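Local coordinates for amino acid ABC transporter, periplasmic amino acid-binding protein, putative (Streptococcus pneumoniae, PDB 4I62), which probably captures amino acids outside the cell membrane for import by an ABC transporter, binding L-arginine between its two lobes, at residues Asp120-Tyr125 with Lys244-Leu249; Ser96-Lys101 with Ser116-Phe121; Pro200-Phe205 with Leu212-Leu217; Lys131-Lys136 with Gly204-Asn209; Thr77-Glu82 with Lys239-Lys244. All blocks are in the same frame, centred on the assembly; numbering follows the deposited sequence. Where two conformers were deposited one is given.

Contact 1 (Asp120-Tyr125 with Lys244-Leu249)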
# COMPACT_ATOMS: atom_id res chain seq x y z
N ASP A 120 14.09 -3.47 9.73
CA ASP A 120 14.89 -3.78 8.55
C ASP A 120 13.91 -3.65 7.37
O ASP A 120 12.73 -4.06 7.46
CB ASP A 120 15.43 -5.23 8.58
CG ASP A 120 16.81 -5.38 9.22
OD1 ASP A 120 17.29 -4.43 9.89
OD2 ASP A 120 17.39 -6.50 9.04
N PHE A 121 14.41 -3.13 6.25
CA PHE A 121 13.65 -3.14 5.02
C PHE A 121 14.40 -3.90 3.96
O PHE A 121 15.63 -3.82 3.84
CB PHE A 121 13.41 -1.72 4.49
CG PHE A 121 12.28 -0.99 5.16
CD1 PHE A 121 10.99 -1.31 4.84
CD2 PHE A 121 12.51 0.02 6.08
CE1 PHE A 121 9.92 -0.61 5.40
CE2 PHE A 121 11.43 0.71 6.66
CZ PHE A 121 10.14 0.39 6.32
N SER A 122 13.66 -4.60 3.13
CA SER A 122 14.22 -5.12 1.89
C SER A 122 14.69 -3.99 0.99
O SER A 122 14.36 -2.80 1.20
CB SER A 122 13.17 -5.94 1.13
OG SER A 122 12.17 -5.12 0.55
N THR A 123 15.44 -4.36 -0.04
CA THR A 123 15.65 -3.47 -1.15
C THR A 123 14.26 -3.05 -1.71
O THR A 123 13.28 -3.79 -1.61
CB THR A 123 16.48 -4.19 -2.21
OG1 THR A 123 17.04 -3.25 -3.11
CG2 THR A 123 15.66 -5.16 -3.00
N PRO A 124 14.15 -1.85 -2.29
CA PRO A 124 12.82 -1.43 -2.74
C PRO A 124 12.33 -2.23 -3.92
O PRO A 124 13.15 -2.68 -4.78
CB PRO A 124 13.04 0.03 -3.18
CG PRO A 124 14.31 0.46 -2.57
CD PRO A 124 15.13 -0.75 -2.26
N TYR A 125 11.03 -2.39 -4.02
CA TYR A 125 10.42 -3.09 -5.13
C TYR A 125 9.46 -2.28 -5.99
O TYR A 125 8.98 -2.81 -7.00
CB TYR A 125 9.80 -4.43 -4.73
CG TYR A 125 8.58 -4.33 -3.85
CD1 TYR A 125 7.32 -4.19 -4.40
CD2 TYR A 125 8.68 -4.43 -2.46
CE1 TYR A 125 6.17 -4.12 -3.58
CE2 TYR A 125 7.56 -4.38 -1.63
CZ TYR A 125 6.31 -4.23 -2.21
OH TYR A 125 5.19 -4.19 -1.41
N LYS A 244 16.92 -11.65 -2.53
CA LYS A 244 17.16 -12.57 -3.64
C LYS A 244 15.90 -12.70 -4.49
O LYS A 244 15.96 -12.74 -5.72
CB LYS A 244 17.58 -13.94 -3.09
CG LYS A 244 17.72 -15.02 -4.15
CD LYS A 244 18.02 -16.36 -3.49
CE LYS A 244 18.39 -17.42 -4.51
NZ LYS A 244 17.41 -17.54 -5.61
N THR A 245 14.75 -12.80 -3.82
CA THR A 245 13.47 -12.95 -4.51
C THR A 245 13.09 -11.70 -5.30
O THR A 245 12.70 -11.79 -6.47
CB THR A 245 12.36 -13.35 -3.51
OG1 THR A 245 12.75 -14.51 -2.79
CG2 THR A 245 11.04 -13.62 -4.21
N ILE A 246 13.22 -10.53 -4.65
CA ILE A 246 12.94 -9.29 -5.35
C ILE A 246 13.86 -9.12 -6.55
O ILE A 246 13.40 -8.77 -7.64
CB ILE A 246 13.02 -8.08 -4.39
CG1 ILE A 246 11.86 -8.15 -3.37
CG2 ILE A 246 12.95 -6.78 -5.17
CD1 ILE A 246 12.06 -7.19 -2.18
N GLN A 247 15.15 -9.37 -6.37
CA GLN A 247 16.12 -9.26 -7.47
C GLN A 247 15.72 -10.12 -8.68
O GLN A 247 15.73 -9.68 -9.81
CB GLN A 247 17.50 -9.66 -6.93
CG GLN A 247 18.66 -9.68 -7.98
CD GLN A 247 20.02 -10.04 -7.37
OE1 GLN A 247 20.50 -11.18 -7.49
NE2 GLN A 247 20.68 -9.06 -6.77
N LYS A 248 15.33 -11.36 -8.40
CA LYS A 248 14.94 -12.27 -9.45
C LYS A 248 13.70 -11.76 -10.20
O LYS A 248 13.64 -11.79 -11.44
CB LYS A 248 14.67 -13.64 -8.82
CG LYS A 248 14.19 -14.70 -9.79
CD LYS A 248 13.82 -16.00 -9.09
CE LYS A 248 15.00 -16.60 -8.36
NZ LYS A 248 14.81 -18.06 -8.07
N LEU A 249 12.70 -11.32 -9.44
CA LEU A 249 11.46 -10.85 -10.05
C LEU A 249 11.64 -9.55 -10.82
O LEU A 249 10.97 -9.35 -11.84
CB LEU A 249 10.35 -10.68 -8.99
CG LEU A 249 9.84 -11.97 -8.34
CD1 LEU A 249 8.96 -11.64 -7.15
CD2 LEU A 249 9.04 -12.79 -9.30

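Contact 2 (Ser96-Lys101 with Ser116-Phe121)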
# COMPACT_ATOMS: atom_id res chain seq x y z
N SER A 96 2.55 -5.21 14.23
CA SER A 96 2.49 -6.66 14.32
C SER A 96 3.83 -7.29 13.99
O SER A 96 4.20 -8.32 14.56
CB SER A 96 1.41 -7.21 13.40
OG SER A 96 0.16 -6.71 13.84
N VAL A 97 4.57 -6.68 13.08
CA VAL A 97 5.92 -7.17 12.81
C VAL A 97 6.84 -6.87 14.00
O VAL A 97 7.63 -7.74 14.43
CB VAL A 97 6.46 -6.51 11.53
CG1 VAL A 97 7.96 -6.85 11.35
CG2 VAL A 97 5.66 -7.01 10.33
N GLN A 98 6.71 -5.67 14.57
CA GLN A 98 7.59 -5.26 15.64
C GLN A 98 7.46 -6.17 16.85
O GLN A 98 8.46 -6.48 17.54
CB GLN A 98 7.28 -3.81 16.04
CG GLN A 98 8.22 -3.26 17.09
CD GLN A 98 7.82 -1.89 17.55
OE1 GLN A 98 6.64 -1.54 17.60
NE2 GLN A 98 8.82 -1.08 17.90
N SER A 99 6.23 -6.60 17.14
CA SER A 99 5.99 -7.43 18.32
C SER A 99 6.16 -8.92 18.05
O SER A 99 6.05 -9.73 18.97
CB SER A 99 4.60 -7.18 18.85
OG SER A 99 3.63 -7.59 17.91
N GLY A 100 6.43 -9.29 16.80
CA GLY A 100 6.61 -10.69 16.46
C GLY A 100 5.37 -11.48 16.08
O GLY A 100 5.44 -12.69 15.84
N LYS A 101 4.22 -10.80 15.99
CA LYS A 101 2.99 -11.46 15.58
C LYS A 101 2.94 -11.79 14.08
O LYS A 101 2.13 -12.62 13.64
CB LYS A 101 1.80 -10.59 15.97
CG LYS A 101 1.68 -10.35 17.47
CD LYS A 101 0.76 -9.18 17.78
CE LYS A 101 -0.69 -9.48 17.44
NZ LYS A 101 -1.58 -8.33 17.83
N SER A 116 12.77 3.15 9.30
CA SER A 116 14.05 2.45 9.13
C SER A 116 14.81 2.33 10.43
O SER A 116 15.71 1.50 10.54
CB SER A 116 14.93 3.15 8.10
OG SER A 116 14.43 2.93 6.80
N LYS A 117 14.46 3.14 11.42
CA LYS A 117 15.11 3.06 12.73
C LYS A 117 14.61 1.86 13.53
O LYS A 117 15.28 1.40 14.47
CB LYS A 117 14.82 4.32 13.53
CG LYS A 117 15.53 5.56 13.02
CD LYS A 117 16.98 5.58 13.46
CE LYS A 117 17.09 5.64 14.98
NZ LYS A 117 18.50 5.86 15.45
N VAL A 118 13.43 1.36 13.19
CA VAL A 118 12.76 0.33 13.98
C VAL A 118 12.71 -0.98 13.21
O VAL A 118 12.70 -2.05 13.83
CB VAL A 118 11.32 0.77 14.34
CG1 VAL A 118 10.54 -0.36 15.00
CG2 VAL A 118 11.35 1.99 15.25
N PHE A 119 12.69 -0.90 11.88
CA PHE A 119 12.59 -2.07 11.00
C PHE A 119 13.78 -2.23 10.06
O PHE A 119 14.40 -1.24 9.65
CB PHE A 119 11.30 -1.99 10.14
CG PHE A 119 10.04 -1.93 10.97
CD1 PHE A 119 9.53 -3.10 11.54
CD2 PHE A 119 9.40 -0.74 11.21
CE1 PHE A 119 8.38 -3.06 12.36
CE2 PHE A 119 8.27 -0.69 12.02
CZ PHE A 119 7.75 -1.85 12.59
N ASP A 120 14.09 -3.47 9.73
CA ASP A 120 14.89 -3.78 8.55
C ASP A 120 13.91 -3.65 7.37
O ASP A 120 12.73 -4.06 7.46
CB ASP A 120 15.43 -5.23 8.58
CG ASP A 120 16.81 -5.38 9.22
OD1 ASP A 120 17.29 -4.43 9.89
OD2 ASP A 120 17.39 -6.50 9.04
N PHE A 121 14.41 -3.13 6.25
CA PHE A 121 13.65 -3.14 5.02
C PHE A 121 14.40 -3.90 3.96
O PHE A 121 15.63 -3.82 3.84
CB PHE A 121 13.41 -1.72 4.49
CG PHE A 121 12.28 -0.99 5.16
CD1 PHE A 121 10.99 -1.31 4.84
CD2 PHE A 121 12.51 0.02 6.08
CE1 PHE A 121 9.92 -0.61 5.40
CE2 PHE A 121 11.43 0.71 6.66
CZ PHE A 121 10.14 0.39 6.32

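Contact 3 (Pro200-Phe205 with Leu212-Leu217)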
# COMPACT_ATOMS: atom_id res chain seq x y z
N PRO A 200 -0.84 4.39 -8.39
CA PRO A 200 -1.49 3.16 -8.91
C PRO A 200 -2.77 2.83 -8.15
O PRO A 200 -3.72 2.31 -8.71
CB PRO A 200 -0.42 2.07 -8.69
CG PRO A 200 0.49 2.63 -7.64
CD PRO A 200 0.52 4.12 -7.90
N VAL A 201 -2.77 3.14 -6.86
CA VAL A 201 -3.93 2.88 -6.00
C VAL A 201 -5.06 3.86 -6.34
O VAL A 201 -6.22 3.47 -6.48
CB VAL A 201 -3.50 2.93 -4.52
CG1 VAL A 201 -4.71 2.82 -3.60
CG2 VAL A 201 -2.53 1.78 -4.26
N ALA A 202 -4.72 5.13 -6.54
CA ALA A 202 -5.70 6.10 -6.99
C ALA A 202 -6.33 5.67 -8.32
O ALA A 202 -7.55 5.71 -8.48
CB ALA A 202 -5.07 7.49 -7.09
N LYS A 203 -5.48 5.26 -9.24
CA LYS A 203 -5.99 4.81 -10.56
C LYS A 203 -6.91 3.60 -10.44
O LYS A 203 -7.94 3.54 -11.13
CB LYS A 203 -4.84 4.47 -11.52
CG LYS A 203 -4.08 5.67 -12.05
CD LYS A 203 -2.83 5.19 -12.81
CE LYS A 203 -2.17 6.27 -13.65
NZ LYS A 203 -0.90 5.80 -14.30
N GLY A 204 -6.56 2.68 -9.54
CA GLY A 204 -7.40 1.50 -9.34
C GLY A 204 -8.79 1.90 -8.86
O GLY A 204 -9.80 1.36 -9.33
N PHE A 205 -8.86 2.83 -7.92
CA PHE A 205 -10.17 3.28 -7.46
C PHE A 205 -10.96 4.01 -8.57
O PHE A 205 -12.16 3.81 -8.71
CB PHE A 205 -10.06 4.15 -6.20
CG PHE A 205 -9.79 3.37 -4.94
CD1 PHE A 205 -10.70 2.41 -4.51
CD2 PHE A 205 -8.69 3.61 -4.16
CE1 PHE A 205 -10.47 1.67 -3.34
CE2 PHE A 205 -8.46 2.88 -2.99
CZ PHE A 205 -9.37 1.92 -2.59
N LEU A 212 -15.44 9.45 -10.03
CA LEU A 212 -14.21 10.00 -9.48
C LEU A 212 -13.16 10.15 -10.57
O LEU A 212 -13.28 9.57 -11.67
CB LEU A 212 -13.68 9.04 -8.41
CG LEU A 212 -14.65 8.74 -7.25
CD1 LEU A 212 -14.00 7.85 -6.18
CD2 LEU A 212 -15.20 10.01 -6.60
N ALA A 213 -12.11 10.89 -10.27
CA ALA A 213 -11.01 11.12 -11.23
C ALA A 213 -9.75 11.46 -10.46
O ALA A 213 -9.80 11.89 -9.30
CB ALA A 213 -11.34 12.22 -12.21
N ILE A 214 -8.61 11.29 -11.12
CA ILE A 214 -7.33 11.80 -10.65
C ILE A 214 -7.26 13.32 -10.89
O ILE A 214 -7.45 13.75 -12.00
CB ILE A 214 -6.17 11.14 -11.46
CG1 ILE A 214 -6.24 9.61 -11.34
CG2 ILE A 214 -4.82 11.73 -11.02
CD1 ILE A 214 -6.10 9.13 -9.91
N ALA A 215 -7.00 14.11 -9.84
CA ALA A 215 -6.89 15.55 -9.99
C ALA A 215 -5.61 15.94 -10.69
O ALA A 215 -4.62 15.19 -10.76
CB ALA A 215 -6.91 16.22 -8.61
N ASP A 216 -5.58 17.16 -11.21
CA ASP A 216 -4.37 17.72 -11.79
C ASP A 216 -3.21 17.88 -10.80
O ASP A 216 -2.05 17.96 -11.20
CB ASP A 216 -4.68 19.10 -12.39
CG ASP A 216 -5.44 19.05 -13.70
OD1 ASP A 216 -5.54 17.94 -14.26
OD2 ASP A 216 -5.97 20.11 -14.14
N LEU A 217 -3.50 17.96 -9.51
CA LEU A 217 -2.47 18.28 -8.51
C LEU A 217 -1.26 17.37 -8.55
O LEU A 217 -1.38 16.13 -8.65
CB LEU A 217 -3.09 18.26 -7.11
CG LEU A 217 -2.18 18.64 -5.94
CD1 LEU A 217 -3.01 19.34 -4.87
CD2 LEU A 217 -1.45 17.46 -5.33

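Contact 4 (Lys131-Lys136 with Gly204-Asn209)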
# COMPACT_ATOMS: atom_id res chain seq x y z
N LYS A 131 -0.84 11.29 -5.45
CA LYS A 131 -1.87 11.97 -6.23
C LYS A 131 -3.08 12.24 -5.35
O LYS A 131 -3.14 11.76 -4.20
CB LYS A 131 -2.31 11.12 -7.42
CG LYS A 131 -1.21 10.73 -8.36
CD LYS A 131 -0.73 11.93 -9.11
CE LYS A 131 -0.04 11.49 -10.38
NZ LYS A 131 0.05 12.66 -11.30
N LEU A 132 -4.03 13.02 -5.89
CA LEU A 132 -5.36 13.16 -5.27
C LEU A 132 -6.38 12.48 -6.12
O LEU A 132 -6.41 12.67 -7.35
CB LEU A 132 -5.85 14.58 -5.17
CG LEU A 132 -5.07 15.57 -4.35
CD1 LEU A 132 -5.90 16.90 -4.47
CD2 LEU A 132 -4.93 15.15 -2.89
N ILE A 133 -7.27 11.75 -5.46
CA ILE A 133 -8.53 11.35 -6.08
C ILE A 133 -9.64 12.28 -5.58
O ILE A 133 -9.68 12.65 -4.40
CB ILE A 133 -8.83 9.83 -5.85
CG1 ILE A 133 -10.05 9.37 -6.66
CG2 ILE A 133 -8.95 9.48 -4.39
CD1 ILE A 133 -10.19 7.84 -6.66
N VAL A 134 -10.48 12.72 -6.53
CA VAL A 134 -11.52 13.70 -6.29
C VAL A 134 -12.78 13.29 -7.06
O VAL A 134 -12.73 12.42 -7.94
CB VAL A 134 -11.05 15.12 -6.75
CG1 VAL A 134 -9.89 15.58 -5.89
CG2 VAL A 134 -10.68 15.15 -8.24
N LYS A 135 -13.91 13.93 -6.74
CA LYS A 135 -15.05 13.82 -7.66
C LYS A 135 -14.62 14.32 -9.03
O LYS A 135 -13.84 15.29 -9.14
CB LYS A 135 -16.24 14.60 -7.17
CG LYS A 135 -16.95 14.03 -5.96
CD LYS A 135 -18.33 14.70 -5.88
CE LYS A 135 -19.29 14.01 -4.93
NZ LYS A 135 -18.85 14.26 -3.55
N LYS A 136 -15.15 13.73 -10.10
CA LYS A 136 -14.64 14.06 -11.43
C LYS A 136 -14.84 15.52 -11.80
O LYS A 136 -14.01 16.08 -12.56
CB LYS A 136 -15.20 13.14 -12.49
CG LYS A 136 -16.66 13.24 -12.71
CD LYS A 136 -17.09 12.24 -13.77
CE LYS A 136 -18.60 12.15 -13.88
NZ LYS A 136 -19.03 10.87 -14.51
N GLY A 204 -6.56 2.68 -9.54
CA GLY A 204 -7.40 1.50 -9.34
C GLY A 204 -8.79 1.90 -8.86
O GLY A 204 -9.80 1.36 -9.33
N PHE A 205 -8.86 2.83 -7.92
CA PHE A 205 -10.17 3.28 -7.46
C PHE A 205 -10.96 4.01 -8.57
O PHE A 205 -12.16 3.81 -8.71
CB PHE A 205 -10.06 4.15 -6.20
CG PHE A 205 -9.79 3.37 -4.94
CD1 PHE A 205 -10.70 2.41 -4.51
CD2 PHE A 205 -8.69 3.61 -4.16
CE1 PHE A 205 -10.47 1.67 -3.34
CE2 PHE A 205 -8.46 2.88 -2.99
CZ PHE A 205 -9.37 1.92 -2.59
N VAL A 206 -10.30 4.85 -9.38
CA VAL A 206 -11.00 5.49 -10.48
C VAL A 206 -11.56 4.45 -11.45
O VAL A 206 -12.68 4.64 -11.95
CB VAL A 206 -10.08 6.50 -11.21
CG1 VAL A 206 -10.73 7.01 -12.48
CG2 VAL A 206 -9.76 7.66 -10.30
N GLU A 207 -10.82 3.37 -11.73
CA GLU A 207 -11.32 2.34 -12.66
C GLU A 207 -12.69 1.82 -12.28
O GLU A 207 -13.51 1.47 -13.15
CB GLU A 207 -10.38 1.13 -12.73
CG GLU A 207 -9.02 1.39 -13.38
CD GLU A 207 -9.08 1.33 -14.90
OE1 GLU A 207 -10.18 1.09 -15.45
OE2 GLU A 207 -8.01 1.50 -15.53
N ASN A 208 -12.93 1.72 -10.97
CA ASN A 208 -14.19 1.15 -10.49
C ASN A 208 -15.20 2.18 -10.05
O ASN A 208 -16.30 1.82 -9.61
CB ASN A 208 -13.92 0.17 -9.36
CG ASN A 208 -13.19 -1.04 -9.83
OD1 ASN A 208 -13.41 -1.50 -10.95
ND2 ASN A 208 -12.30 -1.56 -9.00
N ASN A 209 -14.86 3.46 -10.22
CA ASN A 209 -15.71 4.55 -9.77
C ASN A 209 -15.67 5.69 -10.76
O ASN A 209 -14.90 6.66 -10.59
CB ASN A 209 -15.26 5.06 -8.40
CG ASN A 209 -15.45 4.01 -7.31
OD1 ASN A 209 -16.57 3.78 -6.85
ND2 ASN A 209 -14.37 3.32 -6.93

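Contact 5 (Thr77-Glu82 with Lys239-Lys244)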
# COMPACT_ATOMS: atom_id res chain seq x y z
N THR A 77 8.12 -19.69 -1.11
CA THR A 77 8.68 -20.78 -1.93
C THR A 77 10.21 -20.79 -1.78
O THR A 77 10.82 -21.87 -1.61
CB THR A 77 8.30 -20.59 -3.42
OG1 THR A 77 6.88 -20.74 -3.57
CG2 THR A 77 9.02 -21.60 -4.30
N GLU A 78 10.84 -19.62 -1.84
CA GLU A 78 12.30 -19.50 -1.65
C GLU A 78 12.75 -20.07 -0.31
O GLU A 78 13.78 -20.75 -0.24
CB GLU A 78 12.74 -18.03 -1.79
CG GLU A 78 14.22 -17.78 -1.48
CD GLU A 78 15.15 -18.50 -2.43
OE1 GLU A 78 14.79 -18.65 -3.62
OE2 GLU A 78 16.24 -18.93 -1.98
N LEU A 79 11.97 -19.82 0.74
CA LEU A 79 12.27 -20.29 2.08
C LEU A 79 11.85 -21.75 2.33
O LEU A 79 12.19 -22.33 3.35
CB LEU A 79 11.56 -19.41 3.09
CG LEU A 79 12.03 -17.95 3.17
CD1 LEU A 79 11.10 -17.10 4.03
CD2 LEU A 79 13.43 -17.89 3.73
N GLY A 80 11.10 -22.35 1.40
CA GLY A 80 10.61 -23.71 1.56
C GLY A 80 9.52 -23.88 2.62
O GLY A 80 9.41 -24.95 3.22
N VAL A 81 8.71 -22.85 2.82
CA VAL A 81 7.67 -22.85 3.86
C VAL A 81 6.33 -22.49 3.28
O VAL A 81 6.22 -21.96 2.18
CB VAL A 81 8.02 -21.90 5.05
CG1 VAL A 81 9.34 -22.29 5.69
CG2 VAL A 81 8.08 -20.41 4.59
N GLU A 82 5.29 -22.76 4.07
CA GLU A 82 3.94 -22.34 3.71
C GLU A 82 3.76 -20.83 3.91
O GLU A 82 4.39 -20.24 4.76
CB GLU A 82 2.91 -23.07 4.56
CG GLU A 82 3.05 -24.59 4.57
CD GLU A 82 2.63 -25.22 3.26
OE1 GLU A 82 2.12 -24.50 2.40
OE2 GLU A 82 2.78 -26.45 3.10
N LYS A 239 16.35 -11.01 5.36
CA LYS A 239 16.50 -9.95 4.37
C LYS A 239 17.14 -10.50 3.09
O LYS A 239 16.74 -10.15 1.97
CB LYS A 239 17.30 -8.75 4.93
CG LYS A 239 17.56 -7.60 3.91
CD LYS A 239 18.10 -6.31 4.56
CE LYS A 239 18.72 -5.35 3.52
NZ LYS A 239 17.82 -4.97 2.36
N GLU A 240 18.16 -11.35 3.24
CA GLU A 240 18.80 -11.96 2.05
C GLU A 240 17.79 -12.73 1.19
O GLU A 240 17.79 -12.62 -0.06
CB GLU A 240 19.95 -12.88 2.45
CG GLU A 240 20.44 -13.72 1.25
CD GLU A 240 21.56 -14.66 1.59
OE1 GLU A 240 21.87 -14.83 2.79
OE2 GLU A 240 22.16 -15.23 0.64
N ALA A 241 17.00 -13.57 1.84
CA ALA A 241 16.02 -14.34 1.11
C ALA A 241 15.01 -13.45 0.39
O ALA A 241 14.67 -13.73 -0.78
CB ALA A 241 15.32 -15.33 2.03
N VAL A 242 14.54 -12.43 1.08
CA VAL A 242 13.61 -11.51 0.47
C VAL A 242 14.26 -10.78 -0.70
O VAL A 242 13.65 -10.65 -1.78
CB VAL A 242 13.07 -10.53 1.55
CG1 VAL A 242 12.22 -9.49 0.89
CG2 VAL A 242 12.25 -11.27 2.59
N ASP A 243 15.47 -10.29 -0.50
CA ASP A 243 16.15 -9.53 -1.56
C ASP A 243 16.53 -10.39 -2.76
O ASP A 243 16.48 -9.91 -3.88
CB ASP A 243 17.36 -8.79 -0.98
CG ASP A 243 16.95 -7.56 -0.18
OD1 ASP A 243 15.74 -7.24 -0.15
OD2 ASP A 243 17.80 -6.89 0.38
N LYS A 244 16.92 -11.65 -2.53
CA LYS A 244 17.16 -12.57 -3.64
C LYS A 244 15.90 -12.70 -4.49
O LYS A 244 15.96 -12.74 -5.72
CB LYS A 244 17.58 -13.94 -3.09
CG LYS A 244 17.72 -15.02 -4.15
CD LYS A 244 18.02 -16.36 -3.49
CE LYS A 244 18.39 -17.42 -4.51
NZ LYS A 244 17.41 -17.54 -5.61

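Contact 1 (Asp120-Tyr125 with Lys244-Leu249)
Ile246, the one helical side chain that does the work here, reaches from helix 236-251 into the chain at Ser122-Tyr125 and touches it with both of its branches. Ile246 CD1 lies 3.4 Å from Ser122 OG and 3.7 Å from Thr123 O, so the longer branch ends against polar atoms. The shorter branch meets mainly carbon: Ile246 CG2 is 3.8 Å from Thr123 CG2 and 4.0 Å from Tyr125 CB. With CG1 anti to its own carbonyl carbon (chi1 -68°), Ile246 sends CD1 toward Ser122 and the Thr123 carbonyl and turns CG2 to Thr123 and Tyr125; its side chain slides past Thr123 in the opposite direction. Tyr125 offers its CB, while the ring turns away from the helix and its OH makes a weak hydrogen bond to Asp68.

Hydrogen bonds hold the polar groups around this methyl. Ser122 OG donates to Thr123 O over 2.8 Å, approaching from above the carbonyl plane, and is itself reached by Val229 N of strand 226-232. Lys250 NZ bonds Pro124 O. Within the periplasmic binding protein type II fold, the chain leaving strand 119-121 is thus packed on helix 236-251, which also bonds it through Asp243 OD1 to Thr123 N. No hydrogen bond joins the two segments directly: a buried aliphatic side chain rests on polar groups whose bonding needs are met elsewhere.

Contact 2 (Ser96-Lys101 with Ser116-Phe121)
Phe119 meets the end of helix 90-98 with one corner of its ring. The apolar part of the contact is made by Phe119 CE1, which lies 3.9 Å from Val97 CG1 and 3.9 Å from Gln98 CB, while CZ completes the touch on the same CB. Val97 approaches the ring at a slant. Phe119 CG sits anti to the carbonyl carbon (chi1 -60°), and this carries the ring out toward the helix although the CB bond itself does not aim there.

A second kind of approach is a plain van der Waals touch of the backbone: Gln98 N lies at the ring edge, in its plane, 3.8 Å from Phe119 CE1. A third sets an amide beside a methyl. The Gln98 chain runs extended beyond CG, carrying NE2 to 3.4 Å from Val118 CG1. That same methyl also lies over one face of the Phe119 ring, displaced toward the rim, and so is wedged between the ring and the glutamine amide.

Backbone bonds shape the helical partner. Gly100 ends the helix in a Schellman motif at positive phi (89°), with Gly100 N bonded to Val97 O at 3.1 Å and a weak bond from Lys101 N to Ser96 O. Helix 90-98 is thus packed, at its C-terminal turn, against Val118 and Phe119, where the chain leads into strand 119-121, an antiparallel neighbour of strand 226-232, with Asp120 paired to Met231.

Contact 3 (Pro200-Phe205 with Leu212-Leu217)
Ala202 and Ile214 face each other directly, each with its CB bond aimed at the other segment, and they make the closest touch and more than half of the contact. The methyl of Ala202 is met end-on by the longer branch of Ile214: CB to CD1 is 3.4 Å, tighter than usual for two carbons, though Ile214 was deposited in two conformers and the tightness is doubtful for that reason. Ile214 CG1 stands beside its backbone N, and a further bend at chi2 (-61°) curls CD1 onto the helix surface, where it also comes within 4.0 Å of Lys203 N.

The pair seats helix 199-208 on the sheet whose strands it links. Strand 194-198, helix 199-208 and strand 212-214 form a split beta-alpha-beta unit, its two parallel strands separated by the antiparallel strand 126-135, in a lobe of the periplasmic binding protein type II fold.

Around this pair the other side chains diverge. The Lys203 side chain, on the helix, leads away from strand 212-214, and its NZ makes a long, weak ion pair with Glu199. The ring of Phe205 also turns away, meeting Phe197 with planes at about 30°, while Leu212 points toward the helix and touches Ile133 and Leu187.

Contact 4 (Lys131-Lys136 with Gly204-Asn209)
The carbonyl oxygen of Phe205, a residue whose CB packs on Ile133 of the facing strand, is gripped twice. Asn209 ND2 donates to Phe205 O over 2.9 Å, with an N-H...O angle of 157° and the oxygen close to the plane of the amide, although the donor stands tilted from the carbonyl plane. Asn208 N adds a weak bond to Phe205 O at 3.2 Å. The other end of the Asn209 amide is occupied too, since its OD1 accepts from Lys188 NZ. Asn209 thus folds its side chain back onto the turn that carries the apolar contact, and Asn209 N returns to Val206 O at 3.0 Å.

Across the interface everything depends on Ile133. Ile133 CG1 lies anti to the backbone N (chi1 -172°) and the chain stays extended to CD1. From the strand, Ile133 CD1 comes down between two neighbouring helical residues, 3.7 Å from Phe205 CB and 3.7 Å from Val206 CG2. Against Phe205 the isoleucine crosses at about a right angle; past Val206 it slides in the opposite direction, and Ile133 CG1 lies 4.0 Å from Val206 CG2.

Ile133 belongs to strand 126-135, with strand 194-198 on one side and strand 212-214 on the other, and it also touches Ile184 and Leu187 of helix 180-188. Helix 199-208 therefore covers this sheet beside helix 180-188, while Lys135 NZ ties the strand end to the backbone oxygens of Leu187 and Lys188.

Contact 5 (Thr77-Glu82 with Lys239-Lys244)
Glu78 reaches across to Lys244 in the one polar link between these segments, and it is a loose one. Lys244 NZ lies 3.5 Å from Glu78 OE1, a weak hydrogen bond within a salt bridge, and the lysine was deposited in two conformers. The side chains cross at about a right angle. Glu78 bends at chi2 (63°), and its OE2 rests beside the aliphatic Lys244 CD at 3.5 Å, so much of the touch is carboxylate against methylene.

Firmer bonds lie within helix 236-251. Lys239, modelled in two conformers, in one of them donates from NZ to Asp243 OD2 over 2.8 Å, received on the syn lone pair of that oxygen, and also bonds Phe121 O; Asp243 OD1 takes Thr123 N. Both carboxylate oxygens of Asp243 thus have donors. Ala241 O accepts from Thr245 OG1, and on the other helix Thr77 OG1 bonds Lys73 O, while Gly80 N returns to Thr77 O in a Schellman motif.

The apolar part of the contact is Leu79 CD2 packed on Ala241 CB at 3.6 Å. The C-terminal turn of helix 67-79 in this way abuts helix 236-251, with Leu79 also touching Leu41 of strand 40-45 and Val242 turned to Val229 of strand 226-232.

In the fold
The five contacts fall into two groups on different sides of the bound arginine. Contacts 1 and 5 share helix 236-251, their centres about 10 Å apart: the buried contact 1 relies on one isoleucine, whereas contact 5, farther from the chain's centre, adds a weak salt bridge through an exposed lysine. Contact 2 shares strand 119-121 with contact 1 and is partly exposed, setting an aromatic ring against a helix end. Contacts 3 and 4, centres about 4 Å apart and both only partly buried, use helix 199-208, packing it on adjacent strands of one sheet through aliphatic side chains. Apart from contact 5, none has a hydrogen bond between its segments.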